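Local coordinates for carbon dioxide concentrating mechanism protein (Thermosynechococcus elongatus, PDB 4N8F) that probably forms the pentameric vertices of the carboxysome, the polyhedral compartment that sequesters RuBisCO, and is thought to induce curvature in flat hexagonal shell layers, at residues V42-V47 and R64-G69; D52-V57 and Y90-K95. All coordinates share one frame; numbering follows the deposited sequence.

Contact 1. Residues V42-V47 and R64-G69; sequences VAADTV and RHIING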
ATOM      1  N   VAL C  42      -6.603   1.679  13.002  1.00 26.99           N
ATOM      2  CA  VAL C  42      -7.809   2.387  13.412  1.00 26.90           C
ATOM      3  C   VAL C  42      -8.678   2.522  12.189  1.00 26.37           C
ATOM      4  O   VAL C  42      -8.193   2.900  11.110  1.00 28.65           O
ATOM      5  CB  VAL C  42      -7.489   3.777  13.992  1.00 27.77           C
ATOM      6  CG1 VAL C  42      -8.783   4.536  14.330  1.00 28.33           C
ATOM      7  CG2 VAL C  42      -6.585   3.641  15.187  1.00 29.19           C
ATOM      8  N   ALA C  43      -9.936   2.122  12.310  1.00 26.68           N
ATOM      9  CA  ALA C  43     -10.799   2.047  11.167  1.00 26.04           C
ATOM     10  C   ALA C  43     -12.157   2.634  11.406  1.00 26.55           C
ATOM     11  O   ALA C  43     -12.718   2.488  12.466  1.00 27.92           O
ATOM     12  CB  ALA C  43     -10.951   0.610  10.756  1.00 26.39           C
ATOM     13  N   ALA C  44     -12.696   3.236  10.359  1.00 28.77           N
ATOM     14  CA  ALA C  44     -14.116   3.657  10.309  1.00 29.34           C
ATOM     15  C   ALA C  44     -15.027   2.479  10.327  1.00 31.32           C
ATOM     16  O   ALA C  44     -14.699   1.377   9.796  1.00 30.92           O
ATOM     17  CB  ALA C  44     -14.418   4.502   9.062  1.00 28.63           C
ATOM     18  N   ASP C  45     -16.199   2.671  10.910  1.00 31.72           N
ATOM     19  CA  ASP C  45     -17.124   1.555  10.953  1.00 34.13           C
ATOM     20  C   ASP C  45     -18.517   2.077  10.723  1.00 34.86           C
ATOM     21  O   ASP C  45     -19.060   2.862  11.523  1.00 34.56           O
ATOM     22  CB  ASP C  45     -17.013   0.843  12.285  1.00 35.72           C
ATOM     23  CG  ASP C  45     -18.085  -0.270  12.456  1.00 39.93           C
ATOM     24  OD1 ASP C  45     -18.559  -0.865  11.461  1.00 39.44           O
ATOM     25  OD2 ASP C  45     -18.421  -0.572  13.609  1.00 38.28           O
ATOM     26  N   THR C  46     -19.070   1.645   9.608  1.00 35.47           N
ATOM     27  CA  THR C  46     -20.455   1.940   9.238  1.00 38.15           C
ATOM     28  C   THR C  46     -21.279   0.693   9.302  1.00 38.19           C
ATOM     29  O   THR C  46     -22.440   0.715   8.946  1.00 40.89           O
ATOM     30  CB  THR C  46     -20.482   2.494   7.808  1.00 40.44           C
ATOM     31  OG1 THR C  46     -19.642   1.670   6.950  1.00 40.70           O
ATOM     32  CG2 THR C  46     -19.903   3.899   7.821  1.00 40.92           C
ATOM     33  N   VAL C  47     -20.704  -0.403   9.764  1.00 36.98           N
ATOM     34  CA  VAL C  47     -21.448  -1.639   9.836  1.00 40.29           C
ATOM     35  C   VAL C  47     -22.041  -1.860  11.219  1.00 39.54           C
ATOM     36  O   VAL C  47     -23.105  -2.347  11.304  1.00 40.30           O
ATOM     37  CB  VAL C  47     -20.615  -2.868   9.404  1.00 42.03           C
ATOM     38  CG1 VAL C  47     -21.479  -4.123   9.426  1.00 42.53           C
ATOM     39  CG2 VAL C  47     -20.070  -2.659   8.010  1.00 42.51           C
ATOM     40  N   ARG C  64     -13.166   4.390   1.081  1.00 25.47           N
ATOM     41  CA  ARG C  64     -14.001   5.496   0.648  1.00 26.76           C
ATOM     42  C   ARG C  64     -15.229   5.028  -0.057  1.00 28.12           C
ATOM     43  O   ARG C  64     -16.094   5.828  -0.331  1.00 28.56           O
ATOM     44  CB  ARG C  64     -13.243   6.514  -0.218  1.00 27.14           C
ATOM     45  CG  ARG C  64     -12.092   7.134   0.563  1.00 27.43           C
ATOM     46  CD  ARG C  64     -11.434   8.336  -0.092  1.00 28.56           C
ATOM     47  NE  ARG C  64     -11.299   8.303  -1.552  1.00 31.02           N
ATOM     48  CZ  ARG C  64     -10.178   8.025  -2.216  1.00 32.65           C
ATOM     49  NH1 ARG C  64      -9.055   7.626  -1.588  1.00 30.59           N
ATOM     50  NH2 ARG C  64     -10.195   8.093  -3.526  1.00 31.97           N
ATOM     51  N   HIS C  65     -15.305   3.727  -0.319  1.00 27.46           N
ATOM     52  CA  HIS C  65     -16.482   3.135  -0.947  1.00 28.99           C
ATOM     53  C   HIS C  65     -17.448   2.496   0.044  1.00 29.76           C
ATOM     54  O   HIS C  65     -18.390   1.848  -0.345  1.00 32.05           O
ATOM     55  CB  HIS C  65     -15.965   2.178  -2.000  1.00 29.02           C
ATOM     56  CG  HIS C  65     -15.413   2.901  -3.170  1.00 30.11           C
ATOM     57  ND1 HIS C  65     -14.109   3.347  -3.227  1.00 34.45           N
ATOM     58  CD2 HIS C  65     -15.997   3.321  -4.299  1.00 33.45           C
ATOM     59  CE1 HIS C  65     -13.915   3.994  -4.355  1.00 32.47           C
ATOM     60  NE2 HIS C  65     -15.041   3.950  -5.042  1.00 35.61           N
ATOM     61  N   ILE C  66     -17.195   2.638   1.345  1.00 29.66           N
ATOM     62  CA  ILE C  66     -18.226   2.343   2.300  1.00 32.24           C
ATOM     63  C   ILE C  66     -19.354   3.367   2.077  1.00 33.75           C
ATOM     64  O   ILE C  66     -19.163   4.403   1.468  1.00 32.64           O
ATOM     65  CB  ILE C  66     -17.767   2.405   3.777  1.00 31.37           C
ATOM     66  CG1 ILE C  66     -17.374   3.813   4.187  1.00 31.20           C
ATOM     67  CG2 ILE C  66     -16.671   1.391   4.058  1.00 31.22           C
ATOM     68  CD1 ILE C  66     -16.806   3.853   5.590  1.00 32.85           C
ATOM     69  N   ILE C  67     -20.524   3.041   2.582  1.00 35.77           N
ATOM     70  CA  ILE C  67     -21.693   3.925   2.498  1.00 38.61           C
ATOM     71  C   ILE C  67     -21.322   5.332   3.013  1.00 37.93           C
ATOM     72  O   ILE C  67     -20.699   5.522   4.087  1.00 37.00           O
ATOM     73  CB  ILE C  67     -22.888   3.256   3.233  1.00 41.32           C
ATOM     74  CG1 ILE C  67     -24.202   3.871   2.836  1.00 45.62           C
ATOM     75  CG2 ILE C  67     -22.709   3.289   4.754  1.00 42.64           C
ATOM     76  CD1 ILE C  67     -24.385   3.828   1.346  1.00 49.29           C
ATOM     77  N   ASN C  68     -21.577   6.302   2.160  1.00 38.83           N
ATOM     78  CA  ASN C  68     -21.257   7.725   2.414  1.00 41.33           C
ATOM     79  C   ASN C  68     -19.798   8.024   2.649  1.00 39.31           C
ATOM     80  O   ASN C  68     -19.458   9.055   3.227  1.00 39.46           O
ATOM     81  CB  ASN C  68     -22.125   8.295   3.541  1.00 45.53           C
ATOM     82  CG  ASN C  68     -23.606   8.008   3.322  1.00 50.97           C
ATOM     83  OD1 ASN C  68     -24.244   7.344   4.129  1.00 56.20           O
ATOM     84  ND2 ASN C  68     -24.153   8.484   2.204  1.00 52.24           N
ATOM     85  N   GLY C  69     -18.920   7.175   2.126  1.00 37.90           N
ATOM     86  CA  GLY C  69     -17.529   7.314   2.414  1.00 34.83           C
ATOM     87  C   GLY C  69     -16.783   8.204   1.448  1.00 34.57           C
ATOM     88  O   GLY C  69     -15.610   8.503   1.663  1.00 30.77           O
TER
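Near the C-terminal end of barrel strand 39-45 of the CcmL/EutN fold, Ala44 and Thr46 meet the beta turn from Ile66 to Gly69 in the loop before strand 76-81. The turn is closed by Gly69 N to Ile66 O at 2.9 Å, and the left-handed backbone of Asn68 after an extended Ile67 makes it type II. No hydrogen bond joins the two segments; the evidence is van der Waals distances. Ile66 reaches across with its longer branch, and CD1 lies 3.8 Å from Thr46 CG2 and 4.3 Å from Ala44 CB. Its chi1 of 65° sets CG1 between the backbone N and the carbonyl carbon, with CD1 extended beyond it. Thr46 comes in at a slant to Ile66, its OG1 3.8 Å from Ile66 CB, while its CB meets the short branch of Ile67, CG2, at 3.9 Å; the longer branch of Ile67 leads away. Thr46 OG1 bonds to Glu16 of a neighbouring subunit, whose carboxylate also accepts from Ile67 N, so one acidic group links both segments. Just beside, Asp45 OD1 accepts from Val47 N at 2.8 Å, met 46° above the carboxylate plane, an Asx turn; Gly48 N and Ala49 N also bond to this carboxylate. Around the contact, Ile66 and Ala44 both touch Ile74, Ile66 also rests on Ala77 of strand 76-81, and Ala44 pairs through its backbone with Ala76 and Val78 of that strand.

Contact 2. Residues D52-V57 and Y90-K95; sequences DEWVLV and YLLYSK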
ATOM      1  N   ASP C  52     -14.717  -7.072  20.634  1.00 33.35           N
ATOM      2  CA  ASP C  52     -14.303  -8.451  20.467  1.00 34.42           C
ATOM      3  C   ASP C  52     -14.797  -9.199  19.231  1.00 32.54           C
ATOM      4  O   ASP C  52     -14.307 -10.321  18.998  1.00 31.22           O
ATOM      5  CB  ASP C  52     -14.540  -9.284  21.738  1.00 37.03           C
ATOM      6  CG  ASP C  52     -13.660  -8.809  22.914  1.00 42.04           C
ATOM      7  OD1 ASP C  52     -12.512  -8.390  22.688  1.00 46.08           O
ATOM      8  OD2 ASP C  52     -14.122  -8.835  24.052  1.00 44.93           O
ATOM      9  N   GLU C  53     -15.697  -8.610  18.433  1.00 32.95           N
ATOM     10  CA  GLU C  53     -16.135  -9.250  17.151  1.00 34.07           C
ATOM     11  C   GLU C  53     -14.997  -9.387  16.140  1.00 33.21           C
ATOM     12  O   GLU C  53     -14.072  -8.576  16.121  1.00 30.99           O
ATOM     13  CB  GLU C  53     -17.283  -8.508  16.509  1.00 37.54           C
ATOM     14  CG  GLU C  53     -18.427  -8.299  17.495  1.00 43.28           C
ATOM     15  CD  GLU C  53     -19.823  -8.262  16.912  1.00 52.19           C
ATOM     16  OE1 GLU C  53     -20.277  -7.212  16.335  1.00 58.16           O
ATOM     17  OE2 GLU C  53     -20.516  -9.274  17.139  1.00 54.93           O
ATOM     18  N   TRP C  54     -15.018 -10.479  15.384  1.00 31.43           N
ATOM     19  CA  TRP C  54     -14.110 -10.612  14.292  1.00 32.02           C
ATOM     20  C   TRP C  54     -14.703  -9.862  13.138  1.00 31.05           C
ATOM     21  O   TRP C  54     -15.942  -9.905  12.909  1.00 31.64           O
ATOM     22  CB  TRP C  54     -13.856 -12.080  13.918  1.00 32.02           C
ATOM     23  CG  TRP C  54     -13.118 -12.834  14.966  1.00 31.76           C
ATOM     24  CD1 TRP C  54     -13.065 -12.551  16.310  1.00 33.73           C
ATOM     25  CD2 TRP C  54     -12.329 -14.010  14.769  1.00 31.73           C
ATOM     26  NE1 TRP C  54     -12.234 -13.458  16.945  1.00 34.65           N
ATOM     27  CE2 TRP C  54     -11.815 -14.389  16.032  1.00 32.69           C
ATOM     28  CE3 TRP C  54     -11.984 -14.755  13.649  1.00 32.59           C
ATOM     29  CZ2 TRP C  54     -10.984 -15.494  16.203  1.00 32.70           C
ATOM     30  CZ3 TRP C  54     -11.191 -15.859  13.809  1.00 33.38           C
ATOM     31  CH2 TRP C  54     -10.699 -16.227  15.078  1.00 34.61           C
ATOM     32  N   VAL C  55     -13.821  -9.150  12.440  1.00 31.20           N
ATOM     33  CA  VAL C  55     -14.183  -8.341  11.273  1.00 30.84           C
ATOM     34  C   VAL C  55     -13.225  -8.484  10.062  1.00 31.31           C
ATOM     35  O   VAL C  55     -12.059  -8.851  10.202  1.00 30.37           O
ATOM     36  CB  VAL C  55     -14.289  -6.848  11.620  1.00 30.30           C
ATOM     37  CG1 VAL C  55     -15.368  -6.595  12.694  1.00 32.10           C
ATOM     38  CG2 VAL C  55     -12.959  -6.262  11.999  1.00 31.97           C
ATOM     39  N   LEU C  56     -13.743  -8.142   8.883  1.00 30.58           N
ATOM     40  CA  LEU C  56     -12.905  -7.828   7.747  1.00 30.63           C
ATOM     41  C   LEU C  56     -12.673  -6.344   7.643  1.00 28.85           C
ATOM     42  O   LEU C  56     -13.631  -5.523   7.674  1.00 27.60           O
ATOM     43  CB  LEU C  56     -13.515  -8.321   6.435  1.00 30.85           C
ATOM     44  CG  LEU C  56     -13.744  -9.814   6.290  1.00 32.82           C
ATOM     45  CD1 LEU C  56     -14.442 -10.150   4.943  1.00 32.21           C
ATOM     46  CD2 LEU C  56     -12.392 -10.510   6.351  1.00 33.68           C
ATOM     47  N   VAL C  57     -11.401  -6.001   7.491  1.00 29.28           N
ATOM     48  CA  VAL C  57     -11.040  -4.636   7.231  1.00 29.27           C
ATOM     49  C   VAL C  57     -10.471  -4.470   5.813  1.00 28.19           C
ATOM     50  O   VAL C  57      -9.701  -5.297   5.337  1.00 30.71           O
ATOM     51  CB  VAL C  57     -10.137  -4.073   8.370  1.00 29.54           C
ATOM     52  CG1 VAL C  57      -8.946  -4.915   8.610  1.00 32.54           C
ATOM     53  CG2 VAL C  57      -9.633  -2.685   8.030  1.00 29.42           C
ATOM     54  N   TYR C  90     -13.243 -27.221   7.577  1.00 54.47           N
ATOM     55  CA  TYR C  90     -13.612 -27.240   9.002  1.00 53.84           C
ATOM     56  C   TYR C  90     -13.804 -25.804   9.521  1.00 46.56           C
ATOM     57  O   TYR C  90     -12.979 -24.962   9.242  1.00 42.24           O
ATOM     58  CB  TYR C  90     -12.522 -27.901   9.847  1.00 58.10           C
ATOM     59  CG  TYR C  90     -12.191 -29.271   9.373  1.00 70.66           C
ATOM     60  CD1 TYR C  90     -11.018 -29.507   8.659  1.00 80.33           C
ATOM     61  CD2 TYR C  90     -13.074 -30.347   9.588  1.00 80.24           C
ATOM     62  CE1 TYR C  90     -10.711 -30.785   8.193  1.00 88.36           C
ATOM     63  CE2 TYR C  90     -12.790 -31.630   9.109  1.00 87.83           C
ATOM     64  CZ  TYR C  90     -11.605 -31.843   8.419  1.00 92.26           C
ATOM     65  OH  TYR C  90     -11.317 -33.116   7.966  1.00110.23           O
ATOM     66  N   LEU C  91     -14.905 -25.541  10.229  1.00 43.00           N
ATOM     67  CA  LEU C  91     -15.084 -24.287  10.919  1.00 43.65           C
ATOM     68  C   LEU C  91     -13.957 -24.102  11.938  1.00 42.54           C
ATOM     69  O   LEU C  91     -13.642 -25.009  12.711  1.00 41.95           O
ATOM     70  CB  LEU C  91     -16.427 -24.219  11.625  1.00 44.32           C
ATOM     71  CG  LEU C  91     -17.606 -23.983  10.698  1.00 45.23           C
ATOM     72  CD1 LEU C  91     -18.922 -24.002  11.448  1.00 45.92           C
ATOM     73  CD2 LEU C  91     -17.491 -22.649  10.004  1.00 45.88           C
ATOM     74  N   LEU C  92     -13.318 -22.952  11.897  1.00 41.13           N
ATOM     75  CA  LEU C  92     -12.312 -22.581  12.893  1.00 42.27           C
ATOM     76  C   LEU C  92     -12.907 -21.620  13.936  1.00 38.62           C
ATOM     77  O   LEU C  92     -12.467 -21.586  15.078  1.00 38.09           O
ATOM     78  CB  LEU C  92     -11.157 -21.865  12.187  1.00 46.91           C
ATOM     79  CG  LEU C  92     -10.271 -20.908  13.000  1.00 54.83           C
ATOM     80  CD1 LEU C  92      -9.017 -21.591  13.549  1.00 63.06           C
ATOM     81  CD2 LEU C  92      -9.888 -19.655  12.234  1.00 54.78           C
ATOM     82  N   TYR C  93     -13.853 -20.805  13.498  1.00 38.43           N
ATOM     83  CA  TYR C  93     -14.476 -19.774  14.293  1.00 38.47           C
ATOM     84  C   TYR C  93     -15.876 -19.604  13.816  1.00 39.49           C
ATOM     85  O   TYR C  93     -16.146 -19.752  12.632  1.00 39.62           O
ATOM     86  CB  TYR C  93     -13.765 -18.430  14.127  1.00 38.57           C
ATOM     87  CG  TYR C  93     -14.521 -17.261  14.726  1.00 38.47           C
ATOM     88  CD1 TYR C  93     -15.339 -16.481  13.957  1.00 37.70           C
ATOM     89  CD2 TYR C  93     -14.432 -16.976  16.077  1.00 40.34           C
ATOM     90  CE1 TYR C  93     -16.054 -15.438  14.487  1.00 37.80           C
ATOM     91  CE2 TYR C  93     -15.147 -15.923  16.635  1.00 41.79           C
ATOM     92  CZ  TYR C  93     -15.963 -15.154  15.838  1.00 40.83           C
ATOM     93  OH  TYR C  93     -16.657 -14.075  16.411  1.00 43.54           O
ATOM     94  N   SER C  94     -16.768 -19.248  14.744  1.00 40.40           N
ATOM     95  CA  SER C  94     -18.121 -18.770  14.398  1.00 41.15           C
ATOM     96  C   SER C  94     -18.662 -17.822  15.452  1.00 42.57           C
ATOM     97  O   SER C  94     -18.271 -17.864  16.625  1.00 42.86           O
ATOM     98  CB  SER C  94     -19.124 -19.876  14.212  1.00 43.22           C
ATOM     99  OG  SER C  94     -19.449 -20.439  15.450  1.00 45.07           O
ATOM    100  N   LYS C  95     -19.576 -16.975  14.996  1.00 44.02           N
ATOM    101  CA  LYS C  95     -20.126 -15.854  15.739  1.00 44.34           C
ATOM    102  C   LYS C  95     -21.386 -16.239  16.462  1.00 42.87           C
ATOM    103  O   LYS C  95     -22.172 -17.073  15.956  1.00 40.00           O
ATOM    104  CB  LYS C  95     -20.530 -14.818  14.712  1.00 45.89           C
ATOM    105  CG  LYS C  95     -20.834 -13.443  15.206  1.00 50.94           C
ATOM    106  CD  LYS C  95     -21.578 -12.760  14.068  1.00 56.84           C
ATOM    107  CE  LYS C  95     -22.567 -11.731  14.545  1.00 61.18           C
ATOM    108  NZ  LYS C  95     -22.942 -10.929  13.343  1.00 66.76           N
TER
HETATM  109  O   HOH W   1     -17.476 -12.005  14.839  1.00 33.29           O
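An aromatic stack between Trp54, at the start of barrel strand 54-59, and Tyr93, on strand 90-94, joins the C-terminal hairpin to the barrel. The six-membered ring of Trp54 and the ring of Tyr93 lie face to face, their planes 4° apart and their centroids separated by 3.9 Å. The two side chains run past each other in opposite directions, which brings Tyr93 CB over the indole as well: a CH-pi contact, 4.1 Å from the centroid of the six-membered ring. A chi1 of 169° swings Tyr93 CG away from its backbone N, so the phenol extends back along the indole toward the Trp54 backbone. Apolar contact continues at the indole edge, where Leu92 CD2 approaches Trp54 CZ3 at 4.3 Å. Leu92 and Tyr93 together face Val85 in a classic beta bulge. Were Trp54 an alanine, the Tyr93 ring would probably lose its stacking partner and Leu92 CD2 its edge contact. The charged atoms Glu53 OE2 and Lys95 NZ are not in contact, 4.8 Å apart, though their opposite charges may attract weakly; Glu53 OE1 takes Gly50 N, and Lys95 NZ bonds to Gln14 of a neighbouring subunit. Water completes the contact, accepting at once from Trp54 N at 2.9 Å and from Tyr93 OH at 2.7 Å, and so tying the phenol's far end to the strand backbone.

The centres of contacts 1 and 2 lie about 19 Å apart, on opposite sides of the chain's centre, and the two do not touch, their nearest atoms being about 4 Å apart. Along the chain their segments alternate: 42-47, 52-57, 64-69, then 90-95. Strands 39-45 and 54-59 are consecutive in sequence but not adjacent in the five-stranded sheet, because strand 76-81 lies between them, parallel to the first and antiparallel to the second. Contact 1 sets the loop between strands 54-59 and 76-81 against this sheet, and contact 2 the two-stranded C-terminal hairpin. Both also reach the same neighbouring subunit, placing them beside an interface of the homopentamer.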